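Local coordinates for protein glycoside hydrolase family 31 (Trueperella pyogenes, PDB 5I0F) that degrades cycloalternan, probably by hydrolysing its alpha-glucosidic linkages through a covalent glycosyl-enzyme intermediate, as in other retaining family 31 glycosidases, at residues I385-P390 / K465-E470; F514-F519 / L527-D532; L678-T683 / W690-P695. All blocks are in the same frame, centred on the assembly; numbering follows the deposited sequence.

Contacts 1 and 2 hold one element, the parallel barrel of the glycosidase domain: 385-390 with 465-470 pairs the third and fourth strands, 514-519 with 527-532 the fifth and sixth. Their centres lie about 10 Å apart, and they join through Glu470 OE2 to Arg516 NE, a salt bridge of 2.7 Å; both end on the same bound glucose. Contact 3, 678-683 with 690-695, belongs to the C-terminal domain, its nearest atoms about 14 Å from contact 2; it is mostly buried too, but peripheral, with Trp690 and Thr691 partly exposed. Backbone ladders and sugar-binding charges mark the first two contacts; in the third, side chains bridge two separate antiparallel sheets.

Contact 1: I385-P390 / K465-E470; sequences ILWQIP and KTDGGE. With BGC (beta-D-glucopyranose), chain C.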
loop_
_atom_site.group_PDB
_atom_site.type_symbol
_atom_site.label_atom_id
_atom_site.label_comp_id
_atom_site.label_asym_id
_atom_site.label_seq_id
_atom_site.Cartn_x
_atom_site.Cartn_y
_atom_site.Cartn_z
ATOM N N ILE A 385 2.357 1.677 -20.429
ATOM C CA ILE A 385 2.608 0.922 -19.190
ATOM C C ILE A 385 1.620 -0.257 -19.102
ATOM O O ILE A 385 0.433 -0.052 -19.293
ATOM C CB ILE A 385 2.391 1.837 -17.957
ATOM C CG1 ILE A 385 3.263 3.102 -18.029
ATOM C CG2 ILE A 385 2.592 1.087 -16.646
ATOM C CD1 ILE A 385 4.725 2.907 -17.838
ATOM N N LEU A 386 2.098 -1.469 -18.788
ATOM C CA LEU A 386 1.233 -2.633 -18.631
ATOM C C LEU A 386 1.138 -3.087 -17.183
ATOM O O LEU A 386 2.145 -3.111 -16.452
ATOM C CB LEU A 386 1.744 -3.811 -19.463
ATOM C CG LEU A 386 1.901 -3.587 -20.968
ATOM C CD1 LEU A 386 2.294 -4.890 -21.658
ATOM C CD2 LEU A 386 0.630 -3.021 -21.587
ATOM N N TRP A 387 -0.060 -3.526 -16.810
ATOM C CA TRP A 387 -0.370 -3.996 -15.460
ATOM C C TRP A 387 0.181 -5.387 -15.183
ATOM O O TRP A 387 0.224 -6.240 -16.076
ATOM C CB TRP A 387 -1.885 -4.024 -15.318
ATOM C CG TRP A 387 -2.493 -4.350 -13.979
ATOM C CD1 TRP A 387 -2.898 -3.456 -13.043
ATOM C CD2 TRP A 387 -2.853 -5.642 -13.480
ATOM N NE1 TRP A 387 -3.480 -4.114 -11.985
ATOM C CE2 TRP A 387 -3.455 -5.449 -12.220
ATOM C CE3 TRP A 387 -2.721 -6.938 -13.969
ATOM C CZ2 TRP A 387 -3.916 -6.511 -11.427
ATOM C CZ3 TRP A 387 -3.183 -7.989 -13.200
ATOM C CH2 TRP A 387 -3.781 -7.767 -11.937
ATOM N N GLN A 388 0.598 -5.579 -13.944
ATOM C CA GLN A 388 1.124 -6.835 -13.411
ATOM C C GLN A 388 0.619 -7.067 -12.006
ATOM O O GLN A 388 0.189 -6.115 -11.324
ATOM C CB GLN A 388 2.648 -6.786 -13.386
ATOM C CG GLN A 388 3.286 -6.792 -14.771
ATOM C CD GLN A 388 3.217 -8.146 -15.432
ATOM O OE1 GLN A 388 4.112 -8.956 -15.271
ATOM N NE2 GLN A 388 2.167 -8.394 -16.193
ATOM N N ILE A 389 0.709 -8.335 -11.572
ATOM C CA ILE A 389 0.381 -8.765 -10.220
ATOM C C ILE A 389 1.445 -9.838 -9.824
ATOM O O ILE A 389 1.829 -10.656 -10.689
ATOM C CB ILE A 389 -1.053 -9.351 -10.181
ATOM C CG1 ILE A 389 -1.506 -9.734 -8.776
ATOM C CG2 ILE A 389 -1.161 -10.598 -11.051
ATOM C CD1 ILE A 389 -1.890 -8.566 -7.942
ATOM N N PRO A 390 1.929 -9.844 -8.565
ATOM C CA PRO A 390 2.958 -10.846 -8.189
ATOM C C PRO A 390 2.296 -12.119 -7.652
ATOM O O PRO A 390 2.502 -12.508 -6.498
ATOM C CB PRO A 390 3.751 -10.120 -7.118
ATOM C CG PRO A 390 2.735 -9.271 -6.411
ATOM C CD PRO A 390 1.625 -8.972 -7.403
ATOM N N LYS A 465 2.737 -1.252 -14.295
ATOM C CA LYS A 465 1.921 -0.980 -13.117
ATOM C C LYS A 465 1.936 -2.236 -12.249
ATOM O O LYS A 465 1.152 -3.168 -12.477
ATOM C CB LYS A 465 0.490 -0.604 -13.501
ATOM C CG LYS A 465 -0.360 -0.223 -12.294
ATOM C CD LYS A 465 -1.697 0.363 -12.697
ATOM C CE LYS A 465 -2.479 0.788 -11.465
ATOM N NZ LYS A 465 -3.765 1.450 -11.826
ATOM N N THR A 466 2.835 -2.234 -11.276
ATOM C CA THR A 466 3.118 -3.353 -10.401
ATOM C C THR A 466 2.143 -3.273 -9.237
ATOM O O THR A 466 2.482 -2.818 -8.168
ATOM C CB THR A 466 4.601 -3.303 -9.948
ATOM O OG1 THR A 466 5.013 -1.939 -9.796
ATOM C CG2 THR A 466 5.496 -3.953 -10.990
ATOM N N ASP A 467 0.917 -3.717 -9.488
ATOM C CA ASP A 467 -0.178 -3.701 -8.530
ATOM C C ASP A 467 -0.035 -4.861 -7.522
ATOM O O ASP A 467 0.711 -5.812 -7.754
ATOM C CB ASP A 467 -1.500 -3.819 -9.324
ATOM C CG ASP A 467 -2.732 -3.373 -8.561
ATOM O OD1 ASP A 467 -2.663 -2.894 -7.420
ATOM O OD2 ASP A 467 -3.843 -3.487 -9.163
ATOM N N GLY A 468 -0.737 -4.763 -6.409
ATOM C CA GLY A 468 -0.661 -5.770 -5.349
ATOM C C GLY A 468 0.656 -5.810 -4.583
ATOM O O GLY A 468 1.309 -4.797 -4.402
ATOM N N GLY A 469 1.010 -6.989 -4.089
ATOM C CA GLY A 469 2.213 -7.204 -3.281
ATOM C C GLY A 469 1.973 -7.401 -1.785
ATOM O O GLY A 469 2.936 -7.654 -1.039
ATOM N N GLU A 470 0.707 -7.323 -1.358
ATOM C CA GLU A 470 0.320 -7.416 0.072
ATOM C C GLU A 470 -0.157 -8.816 0.456
ATOM O O GLU A 470 -0.666 -8.996 1.541
ATOM C CB GLU A 470 -0.812 -6.442 0.405
ATOM C CG GLU A 470 -0.682 -5.050 -0.218
ATOM C CD GLU A 470 -1.302 -4.895 -1.610
ATOM O OE1 GLU A 470 -1.826 -5.882 -2.204
ATOM O OE2 GLU A 470 -1.278 -3.748 -2.129
HETATM C C2 BGC C . -5.514 -1.583 -8.451
HETATM C C3 BGC C . -6.523 -0.909 -9.398
HETATM C C4 BGC C . -6.685 -1.764 -10.650
HETATM C C5 BGC C . -7.076 -3.205 -10.287
HETATM C C6 BGC C . -7.026 -4.067 -11.542
HETATM C C1 BGC C . -5.143 -3.068 -8.694
HETATM O O2 BGC C . -5.359 -1.054 -7.118
HETATM O O3 BGC C . -6.089 0.415 -9.723
HETATM O O4 BGC C . -7.679 -1.192 -11.523
HETATM O O5 BGC C . -6.240 -3.805 -9.265
HETATM O O6 BGC C . -7.596 -5.356 -11.293
#
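A parallel strand pairing of the TIM barrel joins Trp387 and Gln388 to Lys465 and Thr466, at the strand ends that open onto the active site. Lys465 N donates to Leu386 O, Gln388 N donates to Lys465 O at 2.9 Å, and Asp467 N reaches back to Gln388 O as the ladder ends in an inverse gamma turn centred on Thr466. Beyond the ladder the side chains build the sugar site. Asp467 OD2 is bonded covalently to C1 of the glucose at 1.4 Å, which identifies this aspartate as the nucleophile of the trapped intermediate. Trp387 NE1 donates at 2.9 Å to Asp467 OD2, which receives it on its anti lone pair; indole and carboxylate planes stand 82° apart. Both groups are brought together by first torsions that set CG anti to the backbone N (Trp387, -174°; Asp467, -161°). A second grip comes from Gly468 N, which meets Asp467 OD1 from above the carboxylate plane, so each oxygen has its own N-H donor. Lys465 runs fully extended past the indole edge, with CD 4.0 Å from Trp387 CD1; its ammonium forms a salt bridge with Glu330 and only a weak bond to the sugar, NZ to O3 of the glucose at 3.3 Å. Where 385-390 leaves its strand, Pro390 CD rests 3.3 Å from Asp467 O.

Contact 2: F514-F519 / L527-D532; sequences FSRSGF and LYWAGD. With BGC (beta-D-glucopyranose), chain C; GLC (alpha-D-glucopyranose), chain B.
Trp529, Phe514 and Arg516 lose the most surface here; Arg516 and Phe514 lie to opposite sides of the indole plane, only the arginine over its face. There the first methylene of Arg516 does the touching: its CB is 3.8 Å from the centroid of the six-membered ring of Trp529 and 10° off the ring normal, a clear CH-pi contact. Phe514 meets Trp529 with near-parallel planes, 28° apart, but the rings are slid so far that they barely overlap; the closest touch is Phe514 CZ to Trp529 CB at 3.5 Å. The edge of the phenyl ring is met in plane by Leu527 CB. The backbones carrying these side chains pair as adjacent parallel strands of the TIM barrel, in which Ser515 N donates to Leu527 O and Trp529 N donates to Ser515 O, both at 3.0 Å. On the face carrying Ser515 and Tyr528, a water accepts from Ser515 OG and donates to Leu527 O, while the serine hydroxyl also pairs with Thr466.

Past the strand ends the contact becomes a sugar-binding site. The Arg516 chain lies alongside the indole and stays extended from CG to NE, which carries the guanidinium to two glucose units. Its NH1 donates to O4 of the alpha-glucose at 3.0 Å and to O2 of the beta-glucose at 2.9 Å, while Glu470 takes NE in a salt bridge. Asp532 approaches the same sugars: its OD1 accepts from O2 of the beta-glucose at 2.7 Å. That hydroxyl therefore donates to the aspartate while accepting from the arginine. Between the two charged groups themselves, Arg516 NH1 and Asp532 OD2 form only a long salt bridge of 3.7 Å.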
loop_
_atom_site.group_PDB
_atom_site.type_symbol
_atom_site.label_atom_id
_atom_site.label_comp_id
_atom_site.label_asym_id
_atom_site.label_seq_id
_atom_site.Cartn_x
_atom_site.Cartn_y
_atom_site.Cartn_z
ATOM N N PHE A 514 5.058 1.435 -11.203
ATOM C CA PHE A 514 3.980 2.231 -10.607
ATOM C C PHE A 514 3.261 1.271 -9.654
ATOM O O PHE A 514 2.529 0.384 -10.116
ATOM C CB PHE A 514 3.069 2.714 -11.745
ATOM C CG PHE A 514 2.018 3.739 -11.374
ATOM C CD1 PHE A 514 2.340 4.916 -10.732
ATOM C CD2 PHE A 514 0.698 3.544 -11.767
ATOM C CE1 PHE A 514 1.359 5.864 -10.445
ATOM C CE2 PHE A 514 -0.287 4.496 -11.515
ATOM C CZ PHE A 514 0.041 5.656 -10.846
ATOM N N SER A 515 3.481 1.454 -8.346
ATOM C CA SER A 515 3.042 0.518 -7.285
ATOM C C SER A 515 2.153 1.214 -6.268
ATOM O O SER A 515 2.175 2.420 -6.183
ATOM C CB SER A 515 4.254 -0.038 -6.525
ATOM O OG SER A 515 5.200 -0.586 -7.412
ATOM N N ARG A 516 1.345 0.439 -5.535
ATOM C CA ARG A 516 0.575 0.952 -4.407
ATOM C C ARG A 516 1.151 0.517 -3.069
ATOM O O ARG A 516 0.940 1.205 -2.077
ATOM C CB ARG A 516 -0.915 0.555 -4.472
ATOM C CG ARG A 516 -1.156 -0.954 -4.375
ATOM C CD ARG A 516 -2.618 -1.349 -4.574
ATOM N NE ARG A 516 -2.797 -2.749 -4.174
ATOM C CZ ARG A 516 -3.905 -3.469 -4.353
ATOM N NH1 ARG A 516 -4.961 -2.971 -4.986
ATOM N NH2 ARG A 516 -3.970 -4.709 -3.895
ATOM N N SER A 517 1.835 -0.622 -3.015
ATOM C CA SER A 517 2.351 -1.088 -1.746
ATOM C C SER A 517 3.866 -0.957 -1.674
ATOM O O SER A 517 4.573 -0.864 -2.686
ATOM C CB SER A 517 1.890 -2.511 -1.410
ATOM O OG SER A 517 2.472 -3.440 -2.301
ATOM N N GLY A 518 4.333 -0.953 -0.438
ATOM C CA GLY A 518 5.745 -0.782 -0.137
ATOM C C GLY A 518 6.078 -0.785 1.345
ATOM O O GLY A 518 5.216 -1.008 2.205
ATOM N N PHE A 519 7.365 -0.539 1.615
ATOM C CA PHE A 519 7.954 -0.569 2.938
ATOM C C PHE A 519 9.278 0.216 2.867
ATOM O O PHE A 519 9.590 0.824 1.840
ATOM C CB PHE A 519 8.170 -2.031 3.419
ATOM C CG PHE A 519 8.216 -2.179 4.922
ATOM C CD1 PHE A 519 7.070 -2.068 5.675
ATOM C CD2 PHE A 519 9.418 -2.445 5.574
ATOM C CE1 PHE A 519 7.093 -2.215 7.066
ATOM C CE2 PHE A 519 9.469 -2.578 6.952
ATOM C CZ PHE A 519 8.316 -2.455 7.712
ATOM N N LEU A 527 7.677 4.670 -8.913
ATOM C CA LEU A 527 6.576 5.574 -8.629
ATOM C C LEU A 527 5.492 4.873 -7.817
ATOM O O LEU A 527 5.411 3.626 -7.803
ATOM C CB LEU A 527 5.921 6.023 -9.940
ATOM C CG LEU A 527 6.588 7.082 -10.781
ATOM C CD1 LEU A 527 8.064 6.875 -10.999
ATOM C CD2 LEU A 527 5.827 7.239 -12.086
ATOM N N TYR A 528 4.673 5.681 -7.141
ATOM C CA TYR A 528 3.633 5.192 -6.241
ATOM C C TYR A 528 2.325 5.921 -6.435
ATOM O O TYR A 528 2.310 7.103 -6.735
ATOM C CB TYR A 528 4.091 5.231 -4.771
ATOM C CG TYR A 528 5.230 4.265 -4.590
ATOM C CD1 TYR A 528 6.537 4.636 -4.899
ATOM C CD2 TYR A 528 4.986 2.928 -4.252
ATOM C CE1 TYR A 528 7.580 3.712 -4.853
ATOM C CE2 TYR A 528 6.027 2.014 -4.162
ATOM C CZ TYR A 528 7.314 2.410 -4.470
ATOM O OH TYR A 528 8.304 1.459 -4.429
ATOM N N TRP A 529 1.209 5.208 -6.287
ATOM C CA TRP A 529 -0.091 5.860 -6.231
ATOM C C TRP A 529 -0.802 5.409 -4.967
ATOM O O TRP A 529 -0.453 4.379 -4.388
ATOM C CB TRP A 529 -0.913 5.668 -7.519
ATOM C CG TRP A 529 -1.851 4.489 -7.545
ATOM C CD1 TRP A 529 -3.193 4.528 -7.347
ATOM C CD2 TRP A 529 -1.525 3.119 -7.817
ATOM N NE1 TRP A 529 -3.722 3.259 -7.412
ATOM C CE2 TRP A 529 -2.724 2.378 -7.723
ATOM C CE3 TRP A 529 -0.340 2.442 -8.142
ATOM C CZ2 TRP A 529 -2.776 0.991 -7.932
ATOM C CZ3 TRP A 529 -0.389 1.068 -8.330
ATOM C CH2 TRP A 529 -1.599 0.354 -8.213
ATOM N N ALA A 530 -1.795 6.192 -4.540
ATOM C CA ALA A 530 -2.445 6.040 -3.243
ATOM C C ALA A 530 -3.481 4.901 -3.153
ATOM O O ALA A 530 -4.110 4.737 -2.132
ATOM C CB ALA A 530 -3.108 7.357 -2.875
ATOM N N GLY A 531 -3.616 4.092 -4.192
ATOM C CA GLY A 531 -4.498 2.914 -4.156
ATOM C C GLY A 531 -5.952 3.214 -4.451
ATOM O O GLY A 531 -6.277 4.160 -5.194
ATOM N N ASP A 532 -6.823 2.390 -3.881
ATOM C CA ASP A 532 -8.217 2.327 -4.295
ATOM C C ASP A 532 -9.126 3.163 -3.423
ATOM O O ASP A 532 -9.155 2.964 -2.205
ATOM C CB ASP A 532 -8.710 0.889 -4.202
ATOM C CG ASP A 532 -8.020 -0.039 -5.152
ATOM O OD1 ASP A 532 -7.363 0.430 -6.102
ATOM O OD2 ASP A 532 -8.195 -1.271 -4.975
HETATM C C2 BGC C . -5.514 -1.583 -8.451
HETATM C C3 BGC C . -6.523 -0.909 -9.398
HETATM C C4 BGC C . -6.685 -1.764 -10.650
HETATM C C5 BGC C . -7.076 -3.205 -10.287
HETATM C C6 BGC C . -7.026 -4.067 -11.542
HETATM C C1 BGC C . -5.143 -3.068 -8.694
HETATM O O2 BGC C . -5.359 -1.054 -7.118
HETATM O O3 BGC C . -6.089 0.415 -9.723
HETATM O O4 BGC C . -7.679 -1.192 -11.523
HETATM O O5 BGC C . -6.240 -3.805 -9.265
HETATM O O6 BGC C . -7.596 -5.356 -11.293
HETATM C C1 GLC B . -11.093 -4.735 -6.498
HETATM C C2 GLC B . -10.150 -3.568 -6.802
HETATM C C3 GLC B . -8.699 -4.033 -6.791
HETATM C C4 GLC B . -8.381 -4.667 -5.446
HETATM C C5 GLC B . -9.346 -5.840 -5.250
HETATM C C6 GLC B . -9.122 -6.586 -3.946
HETATM O O2 GLC B . -10.498 -2.992 -8.064
HETATM O O3 GLC B . -7.837 -2.908 -7.027
HETATM O O4 GLC B . -7.003 -5.092 -5.406
HETATM O O5 GLC B . -10.712 -5.383 -5.281
HETATM O O6 GLC B . -9.542 -5.818 -2.807
HETATM O O HOH W 1 7.118 1.411 -7.903
HETATM O O HOH W 2 7.878 -1.025 -3.286
#

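Contact 3: L678-T683 / W690-P695; sequences LINPVT and WTTYLP
At the tight centre of this packing contact in the C-terminal domain, Asn680 meets Trp690 and Thr692, where the end of strand 677-679 and the loop after it face strand 689-694. The two segments are nearly antiparallel, their directions 150° apart, yet they are no ladder: the nearest CA pair, Asn680 with Thr692, is 6.6 Å apart, and each strand pairs elsewhere, 677-679 with 671-673 and 725-728, 689-694 with 712-717. Side chains must therefore bridge two sheets.

The Asn680 amide does so with both ends. Its CG is held anti to the backbone N, which directs the amide at the opposite strand. There ND2 donates to Thr692 OG1 at 2.8 Å in an almost straight bond, 173° at the hydrogen, with the hydroxyl in the amide plane. The other end, OD1, accepts a weak bond from Trp690 NE1 at 3.2 Å, lying at the edge of an indole whose plane is turned 52° from the amide. Val682 covers one face of that indole: its CA sits 4.0 Å from the centroid of the six-membered ring in a CH-pi contact.

A second close and buried patch is apolar: Leu678 CD2 packs 3.8 Å from Pro695 CD and against the end of Leu694. The looser side faces solvent. Trp690, though packed on one face and at its edge, stays partly exposed as a whole residue, and Thr691, barely touching 678-683, bonds Thr715 with its hydroxyl. The indole N-H, able only to donate, calls for the amide oxygen on its side, which leaves ND2 for Thr692 OG1; the weak Trp690 bond is thus consistent with this setting of the Asn680 amide.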
loop_
_atom_site.group_PDB
_atom_site.type_symbol
_atom_site.label_atom_id
_atom_site.label_comp_id
_atom_site.label_asym_id
_atom_site.label_seq_id
_atom_site.Cartn_x
_atom_site.Cartn_y
_atom_site.Cartn_z
ATOM N N LEU A 678 3.143 27.335 -3.174
ATOM C CA LEU A 678 2.300 26.904 -2.072
ATOM C C LEU A 678 0.915 26.560 -2.634
ATOM O O LEU A 678 0.271 27.425 -3.252
ATOM C CB LEU A 678 2.192 28.029 -1.021
ATOM C CG LEU A 678 1.320 27.748 0.216
ATOM C CD1 LEU A 678 1.645 26.405 0.817
ATOM C CD2 LEU A 678 1.515 28.830 1.265
ATOM N N ILE A 679 0.468 25.316 -2.420
ATOM C CA ILE A 679 -0.785 24.820 -2.986
ATOM C C ILE A 679 -1.839 24.624 -1.903
ATOM O O ILE A 679 -1.527 24.113 -0.837
ATOM C CB ILE A 679 -0.611 23.440 -3.677
ATOM C CG1 ILE A 679 0.725 23.333 -4.435
ATOM C CG2 ILE A 679 -1.819 23.132 -4.561
ATOM C CD1 ILE A 679 0.940 24.379 -5.503
ATOM N N ASN A 680 -3.086 24.958 -2.194
ATOM C CA ASN A 680 -4.171 24.752 -1.244
ATOM C C ASN A 680 -5.452 24.293 -1.935
ATOM O O ASN A 680 -6.343 25.126 -2.223
ATOM C CB ASN A 680 -4.413 26.002 -0.389
ATOM C CG ASN A 680 -5.360 25.741 0.770
ATOM O OD1 ASN A 680 -5.710 24.585 1.055
ATOM N ND2 ASN A 680 -5.790 26.808 1.444
ATOM N N PRO A 681 -5.549 22.975 -2.211
ATOM C CA PRO A 681 -6.730 22.402 -2.876
ATOM C C PRO A 681 -8.056 22.766 -2.221
ATOM O O PRO A 681 -8.139 22.856 -0.984
ATOM C CB PRO A 681 -6.482 20.885 -2.754
ATOM C CG PRO A 681 -4.992 20.754 -2.710
ATOM C CD PRO A 681 -4.557 21.913 -1.877
ATOM N N VAL A 682 -9.089 22.947 -3.044
ATOM C CA VAL A 682 -10.424 23.295 -2.562
ATOM C C VAL A 682 -11.174 21.981 -2.373
ATOM O O VAL A 682 -11.483 21.302 -3.344
ATOM C CB VAL A 682 -11.151 24.205 -3.571
ATOM C CG1 VAL A 682 -12.568 24.547 -3.100
ATOM C CG2 VAL A 682 -10.334 25.468 -3.777
ATOM N N THR A 683 -11.453 21.634 -1.122
ATOM C CA THR A 683 -11.901 20.292 -0.748
ATOM C C THR A 683 -13.301 20.207 -0.174
ATOM O O THR A 683 -13.666 19.186 0.426
ATOM C CB THR A 683 -10.921 19.680 0.263
ATOM O OG1 THR A 683 -10.837 20.508 1.419
ATOM C CG2 THR A 683 -9.529 19.541 -0.364
ATOM N N TRP A 690 -11.834 30.614 -0.568
ATOM C CA TRP A 690 -10.972 29.662 0.127
ATOM C C TRP A 690 -9.844 30.432 0.789
ATOM O O TRP A 690 -9.278 31.349 0.190
ATOM C CB TRP A 690 -10.391 28.642 -0.868
ATOM C CG TRP A 690 -9.972 27.292 -0.267
ATOM C CD1 TRP A 690 -8.708 26.793 -0.180
ATOM C CD2 TRP A 690 -10.828 26.308 0.302
ATOM N NE1 TRP A 690 -8.720 25.547 0.387
ATOM C CE2 TRP A 690 -10.012 25.227 0.705
ATOM C CE3 TRP A 690 -12.211 26.220 0.499
ATOM C CZ2 TRP A 690 -10.533 24.073 1.302
ATOM C CZ3 TRP A 690 -12.738 25.065 1.091
ATOM C CH2 TRP A 690 -11.896 24.009 1.490
ATOM N N THR A 691 -9.509 30.034 2.011
ATOM C CA THR A 691 -8.508 30.706 2.803
ATOM C C THR A 691 -7.224 29.887 2.924
ATOM O O THR A 691 -7.272 28.694 3.189
ATOM C CB THR A 691 -9.109 31.058 4.179
ATOM O OG1 THR A 691 -10.157 32.027 3.974
ATOM C CG2 THR A 691 -8.067 31.641 5.085
ATOM N N THR A 692 -6.089 30.556 2.748
ATOM C CA THR A 692 -4.770 29.949 2.817
ATOM C C THR A 692 -3.914 30.689 3.854
ATOM O O THR A 692 -3.922 31.921 3.892
ATOM C CB THR A 692 -4.141 30.039 1.406
ATOM O OG1 THR A 692 -4.970 29.312 0.499
ATOM C CG2 THR A 692 -2.745 29.470 1.354
ATOM N N TYR A 693 -3.195 29.945 4.702
ATOM C CA TYR A 693 -2.168 30.563 5.547
ATOM C C TYR A 693 -0.882 30.728 4.749
ATOM O O TYR A 693 -0.340 29.744 4.215
ATOM C CB TYR A 693 -1.898 29.783 6.858
ATOM C CG TYR A 693 -0.802 30.456 7.670
ATOM C CD1 TYR A 693 -1.034 31.681 8.311
ATOM C CD2 TYR A 693 0.488 29.917 7.729
ATOM C CE1 TYR A 693 -0.020 32.335 9.007
ATOM C CE2 TYR A 693 1.496 30.545 8.436
ATOM C CZ TYR A 693 1.242 31.757 9.068
ATOM O OH TYR A 693 2.251 32.382 9.738
ATOM N N LEU A 694 -0.387 31.969 4.678
ATOM C CA LEU A 694 0.902 32.261 4.060
ATOM C C LEU A 694 1.939 32.442 5.143
ATOM O O LEU A 694 1.741 33.248 6.058
ATOM C CB LEU A 694 0.854 33.546 3.218
ATOM C CG LEU A 694 -0.126 33.578 2.064
ATOM C CD1 LEU A 694 -0.103 34.965 1.432
ATOM C CD2 LEU A 694 0.209 32.493 1.042
ATOM N N PRO A 695 3.052 31.706 5.062
ATOM C CA PRO A 695 4.161 31.969 5.986
ATOM C C PRO A 695 4.949 33.228 5.591
ATOM O O PRO A 695 4.683 33.808 4.542
ATOM C CB PRO A 695 5.016 30.697 5.894
ATOM C CG PRO A 695 4.631 30.031 4.633
ATOM C CD PRO A 695 3.324 30.578 4.148
#